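Local coordinates for protein glycoside Hydrolase (Bacteroides uniformis, PDB 5T99) that is a family 2 glycoside hydrolase that binds galacto-isofagomine and probably removes galactose units from agarose-derived oligosaccharides in a gut bacterium, at residues Thr448-Asp459 against Glu480-Tyr491. Numbering follows the deposited sequence.
Sequences TCGFNYYPAPFD and EVQRLYPDLPLY
Phe458 turns one ring face to Val481, whose CG2 sits 3.8 Å from the ring centroid and 19° off the normal, a CH-pi contact displaced toward the rim. Leu488 comes in at the edge of the same ring, its CD1 3.5 Å from Phe458 CD1. With CG anti to the carbonyl carbon (chi1 -65°), Phe458 reaches across from the short helix 456-459 to the end of helix 478-484 and the turn that follows it. Tyr454 meets that helix edge-on: Val481 CG2 lies near its ring plane, and Tyr454 OH donates to the anti lone pair of Glu480 OE1 at 2.9 Å, ring and carboxylate planes 24° apart. Strands 447-451 and 490-495 belong to the parallel barrel of the TIM barrel domain, with strand 468-472 between them, and Tyr491 spans that strand: its OH is 2.7 Å from Thr448 OG1, which approaches in the ring plane and also hydrogen-bonds Ile468 O of the middle strand. Further out, beside helix 456-459, Tyr485 packs CE2 against Phe458 CB at 3.8 Å, and Asp459 OD1 lies at the edge of the Tyr485 ring, modelled so near the hydroxyl that the detail of the bond is doubtful.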
loop_
_atom_site.group_PDB
_atom_site.type_symbol
_atom_site.label_atom_id
_atom_site.label_comp_id
_atom_site.label_asym_id
_atom_site.label_seq_id
_atom_site.Cartn_x
_atom_site.Cartn_y
_atom_site.Cartn_z
ATOM N N THR A 448 3.248 15.050 -10.827
ATOM C CA THR A 448 3.795 15.647 -9.622
ATOM C C THR A 448 5.168 15.041 -9.342
ATOM O O THR A 448 5.643 14.169 -10.083
ATOM C CB THR A 448 2.824 15.441 -8.433
ATOM O OG1 THR A 448 3.234 16.213 -7.292
ATOM C CG2 THR A 448 2.739 13.973 -8.057
ATOM N N CYS A 449 5.797 15.520 -8.270
ATOM C CA CYS A 449 7.120 15.069 -7.861
ATOM C C CYS A 449 7.339 15.493 -6.414
ATOM O O CYS A 449 6.767 16.494 -5.965
ATOM C CB CYS A 449 8.195 15.673 -8.782
ATOM S SG CYS A 449 9.829 14.901 -8.692
ATOM N N GLY A 450 8.146 14.724 -5.684
ATOM C CA GLY A 450 8.426 14.999 -4.261
ATOM C C GLY A 450 9.795 15.628 -4.090
ATOM O O GLY A 450 10.807 14.954 -4.303
ATOM N N PHE A 451 9.833 16.907 -3.719
ATOM C CA PHE A 451 11.089 17.668 -3.638
ATOM C C PHE A 451 11.577 17.861 -2.204
ATOM O O PHE A 451 10.900 18.503 -1.397
ATOM C CB PHE A 451 10.926 19.039 -4.283
ATOM C CG PHE A 451 10.516 18.987 -5.730
ATOM C CD1 PHE A 451 11.333 18.376 -6.676
ATOM C CD2 PHE A 451 9.313 19.565 -6.154
ATOM C CE1 PHE A 451 10.956 18.344 -8.017
ATOM C CE2 PHE A 451 8.935 19.527 -7.487
ATOM C CZ PHE A 451 9.757 18.920 -8.423
ATOM N N ASN A 452 12.758 17.320 -1.899
ATOM C CA ASN A 452 13.393 17.514 -0.578
ATOM C C ASN A 452 14.432 18.620 -0.515
ATOM O O ASN A 452 14.738 19.095 0.585
ATOM C CB ASN A 452 14.000 16.219 -0.036
ATOM C CG ASN A 452 15.099 15.647 -0.918
ATOM O OD1 ASN A 452 15.134 15.868 -2.132
ATOM N ND2 ASN A 452 15.982 14.858 -0.304
ATOM N N TYR A 453 14.988 19.043 -1.649
ATOM C CA TYR A 453 15.924 20.163 -1.614
ATOM C C TYR A 453 15.082 21.444 -1.669
ATOM O O TYR A 453 13.997 21.466 -2.274
ATOM C CB TYR A 453 16.937 20.105 -2.757
ATOM C CG TYR A 453 17.888 18.910 -2.798
ATOM C CD1 TYR A 453 17.745 17.807 -1.956
ATOM C CD2 TYR A 453 18.916 18.868 -3.739
ATOM C CE1 TYR A 453 18.611 16.722 -2.029
ATOM C CE2 TYR A 453 19.777 17.782 -3.825
ATOM C CZ TYR A 453 19.615 16.712 -2.969
ATOM O OH TYR A 453 20.460 15.626 -3.040
ATOM N N TYR A 454 15.556 22.483 -0.996
ATOM C CA TYR A 454 14.942 23.806 -1.062
ATOM C C TYR A 454 16.016 24.896 -0.865
ATOM O O TYR A 454 16.770 24.826 0.100
ATOM C CB TYR A 454 13.830 23.962 -0.016
ATOM C CG TYR A 454 13.153 25.302 -0.126
ATOM C CD1 TYR A 454 12.046 25.482 -0.946
ATOM C CD2 TYR A 454 13.659 26.413 0.549
ATOM C CE1 TYR A 454 11.451 26.724 -1.077
ATOM C CE2 TYR A 454 13.071 27.658 0.427
ATOM C CZ TYR A 454 11.968 27.812 -0.387
ATOM O OH TYR A 454 11.385 29.061 -0.487
ATOM N N PRO A 455 16.081 25.916 -1.730
ATOM C CA PRO A 455 15.118 26.187 -2.821
ATOM C C PRO A 455 15.442 25.548 -4.196
ATOM O O PRO A 455 14.718 25.807 -5.155
ATOM C CB PRO A 455 15.167 27.723 -2.923
ATOM C CG PRO A 455 16.588 28.054 -2.571
ATOM C CD PRO A 455 16.973 27.068 -1.489
ATOM N N ALA A 456 16.480 24.711 -4.280
ATOM C CA ALA A 456 17.054 24.255 -5.569
ATOM C C ALA A 456 16.062 23.982 -6.716
ATOM O O ALA A 456 16.037 24.741 -7.669
ATOM C CB ALA A 456 17.986 23.060 -5.360
ATOM N N PRO A 457 15.220 22.932 -6.612
ATOM C CA PRO A 457 14.336 22.606 -7.747
ATOM C C PRO A 457 13.309 23.704 -8.104
ATOM O O PRO A 457 12.870 23.760 -9.260
ATOM C CB PRO A 457 13.638 21.327 -7.290
ATOM C CG PRO A 457 13.604 21.437 -5.811
ATOM C CD PRO A 457 14.851 22.176 -5.402
ATOM N N PHE A 458 12.966 24.566 -7.136
ATOM C CA PHE A 458 12.141 25.753 -7.385
ATOM C C PHE A 458 12.884 26.857 -8.153
ATOM O O PHE A 458 12.292 27.521 -9.034
ATOM C CB PHE A 458 11.566 26.288 -6.081
ATOM C CG PHE A 458 10.604 25.343 -5.440
ATOM C CD1 PHE A 458 9.273 25.331 -5.828
ATOM C CD2 PHE A 458 11.028 24.423 -4.497
ATOM C CE1 PHE A 458 8.383 24.448 -5.265
ATOM C CE2 PHE A 458 10.135 23.521 -3.945
ATOM C CZ PHE A 458 8.811 23.539 -4.324
ATOM N N ASP A 459 14.163 27.051 -7.809
ATOM C CA ASP A 459 15.035 28.046 -8.467
ATOM C C ASP A 459 15.678 27.527 -9.763
ATOM O O ASP A 459 16.063 28.323 -10.621
ATOM C CB ASP A 459 16.157 28.501 -7.516
ATOM C CG ASP A 459 15.645 29.299 -6.319
ATOM O OD1 ASP A 459 14.458 29.695 -6.284
ATOM O OD2 ASP A 459 16.461 29.537 -5.398
ATOM N N GLU A 480 7.226 31.171 2.294
ATOM C CA GLU A 480 8.224 31.766 1.396
ATOM C C GLU A 480 8.092 31.267 -0.052
ATOM O O GLU A 480 8.173 32.068 -0.983
ATOM C CB GLU A 480 9.652 31.542 1.925
ATOM C CG GLU A 480 10.745 32.035 0.986
ATOM C CD GLU A 480 12.143 31.899 1.556
ATOM O OE1 GLU A 480 12.844 30.932 1.191
ATOM O OE2 GLU A 480 12.542 32.768 2.355
ATOM N N VAL A 481 7.896 29.961 -0.248
ATOM C CA VAL A 481 7.796 29.416 -1.613
ATOM C C VAL A 481 6.571 29.944 -2.358
ATOM O O VAL A 481 6.629 30.090 -3.567
ATOM C CB VAL A 481 7.832 27.872 -1.648
ATOM C CG1 VAL A 481 6.494 27.261 -1.219
ATOM C CG2 VAL A 481 8.243 27.377 -3.029
ATOM N N GLN A 482 5.491 30.234 -1.628
ATOM C CA GLN A 482 4.293 30.882 -2.195
ATOM C C GLN A 482 4.522 32.358 -2.585
ATOM O O GLN A 482 3.925 32.835 -3.547
ATOM C CB GLN A 482 3.092 30.781 -1.235
ATOM C CG GLN A 482 2.607 29.366 -0.985
ATOM C CD GLN A 482 1.532 29.297 0.097
ATOM O OE1 GLN A 482 0.330 29.435 -0.187
ATOM N NE2 GLN A 482 1.956 29.063 1.340
ATOM N N ARG A 483 5.347 33.079 -1.829
ATOM C CA ARG A 483 5.768 34.433 -2.210
ATOM C C ARG A 483 6.587 34.417 -3.505
ATOM O O ARG A 483 6.333 35.202 -4.422
ATOM C CB ARG A 483 6.625 35.089 -1.114
ATOM C CG ARG A 483 5.867 35.909 -0.087
ATOM C CD ARG A 483 6.829 36.763 0.748
ATOM N NE ARG A 483 7.813 35.975 1.520
ATOM C CZ ARG A 483 7.559 35.283 2.645
ATOM N NH1 ARG A 483 6.335 35.233 3.169
ATOM N NH2 ARG A 483 8.545 34.607 3.247
ATOM N N LEU A 484 7.588 33.540 -3.543
ATOM C CA LEU A 484 8.541 33.484 -4.648
ATOM C C LEU A 484 7.954 32.868 -5.917
ATOM O O LEU A 484 8.316 33.265 -7.026
ATOM C CB LEU A 484 9.809 32.723 -4.228
ATOM C CG LEU A 484 10.621 33.307 -3.055
ATOM C CD1 LEU A 484 11.758 32.384 -2.627
ATOM C CD2 LEU A 484 11.153 34.690 -3.403
ATOM N N TYR A 485 7.065 31.888 -5.755
ATOM C CA TYR A 485 6.529 31.119 -6.880
ATOM C C TYR A 485 5.026 30.989 -6.681
ATOM O O TYR A 485 4.527 29.907 -6.413
ATOM C CB TYR A 485 7.233 29.754 -6.982
ATOM C CG TYR A 485 8.717 29.893 -7.213
ATOM C CD1 TYR A 485 9.209 30.166 -8.480
ATOM C CD2 TYR A 485 9.631 29.817 -6.149
ATOM C CE1 TYR A 485 10.574 30.330 -8.698
ATOM C CE2 TYR A 485 10.996 29.987 -6.356
ATOM C CZ TYR A 485 11.457 30.241 -7.635
ATOM O OH TYR A 485 12.784 30.411 -7.884
ATOM N N PRO A 486 4.297 32.114 -6.819
ATOM C CA PRO A 486 2.884 32.148 -6.433
ATOM C C PRO A 486 1.952 31.343 -7.309
ATOM O O PRO A 486 0.834 31.063 -6.882
ATOM C CB PRO A 486 2.535 33.643 -6.506
ATOM C CG PRO A 486 3.477 34.197 -7.503
ATOM C CD PRO A 486 4.755 33.436 -7.299
ATOM N N ASP A 487 2.402 30.967 -8.505
ATOM C CA ASP A 487 1.585 30.199 -9.461
ATOM C C ASP A 487 1.725 28.668 -9.387
ATOM O O ASP A 487 1.035 27.952 -10.123
ATOM C CB ASP A 487 1.899 30.686 -10.872
ATOM C CG ASP A 487 1.704 32.176 -10.998
ATOM O OD1 ASP A 487 0.545 32.625 -10.901
ATOM O OD2 ASP A 487 2.709 32.900 -11.143
ATOM N N LEU A 488 2.593 28.159 -8.514
ATOM C CA LEU A 488 2.724 26.707 -8.353
ATOM C C LEU A 488 1.628 26.146 -7.425
ATOM O O LEU A 488 1.452 26.647 -6.319
ATOM C CB LEU A 488 4.084 26.347 -7.765
ATOM C CG LEU A 488 5.300 26.718 -8.592
ATOM C CD1 LEU A 488 6.546 26.396 -7.785
ATOM C CD2 LEU A 488 5.286 25.983 -9.927
ATOM N N PRO A 489 0.899 25.102 -7.875
ATOM C CA PRO A 489 0.079 24.340 -6.928
ATOM C C PRO A 489 0.993 23.486 -6.049
ATOM O O PRO A 489 1.982 22.928 -6.563
ATOM C CB PRO A 489 -0.798 23.461 -7.831
ATOM C CG PRO A 489 -0.645 24.003 -9.217
ATOM C CD PRO A 489 0.718 24.622 -9.261
ATOM N N LEU A 490 0.664 23.387 -4.752
ATOM C CA LEU A 490 1.568 22.834 -3.740
ATOM C C LEU A 490 0.878 21.896 -2.757
ATOM O O LEU A 490 -0.311 22.041 -2.460
ATOM C CB LEU A 490 2.251 23.967 -2.954
ATOM C CG LEU A 490 3.256 24.810 -3.740
ATOM C CD1 LEU A 490 3.403 26.196 -3.137
ATOM C CD2 LEU A 490 4.608 24.131 -3.818
ATOM N N TYR A 491 1.644 20.930 -2.262
ATOM C CA TYR A 491 1.236 20.100 -1.140
ATOM C C TYR A 491 2.485 19.553 -0.461
ATOM O O TYR A 491 3.579 19.649 -1.002
ATOM C CB TYR A 491 0.300 18.956 -1.599
ATOM C CG TYR A 491 0.981 17.920 -2.442
ATOM C CD1 TYR A 491 1.366 16.691 -1.915
ATOM C CD2 TYR A 491 1.262 18.177 -3.770
ATOM C CE1 TYR A 491 2.009 15.748 -2.705
ATOM C CE2 TYR A 491 1.911 17.248 -4.557
ATOM C CZ TYR A 491 2.292 16.040 -4.022
ATOM O OH TYR A 491 2.943 15.131 -4.820
#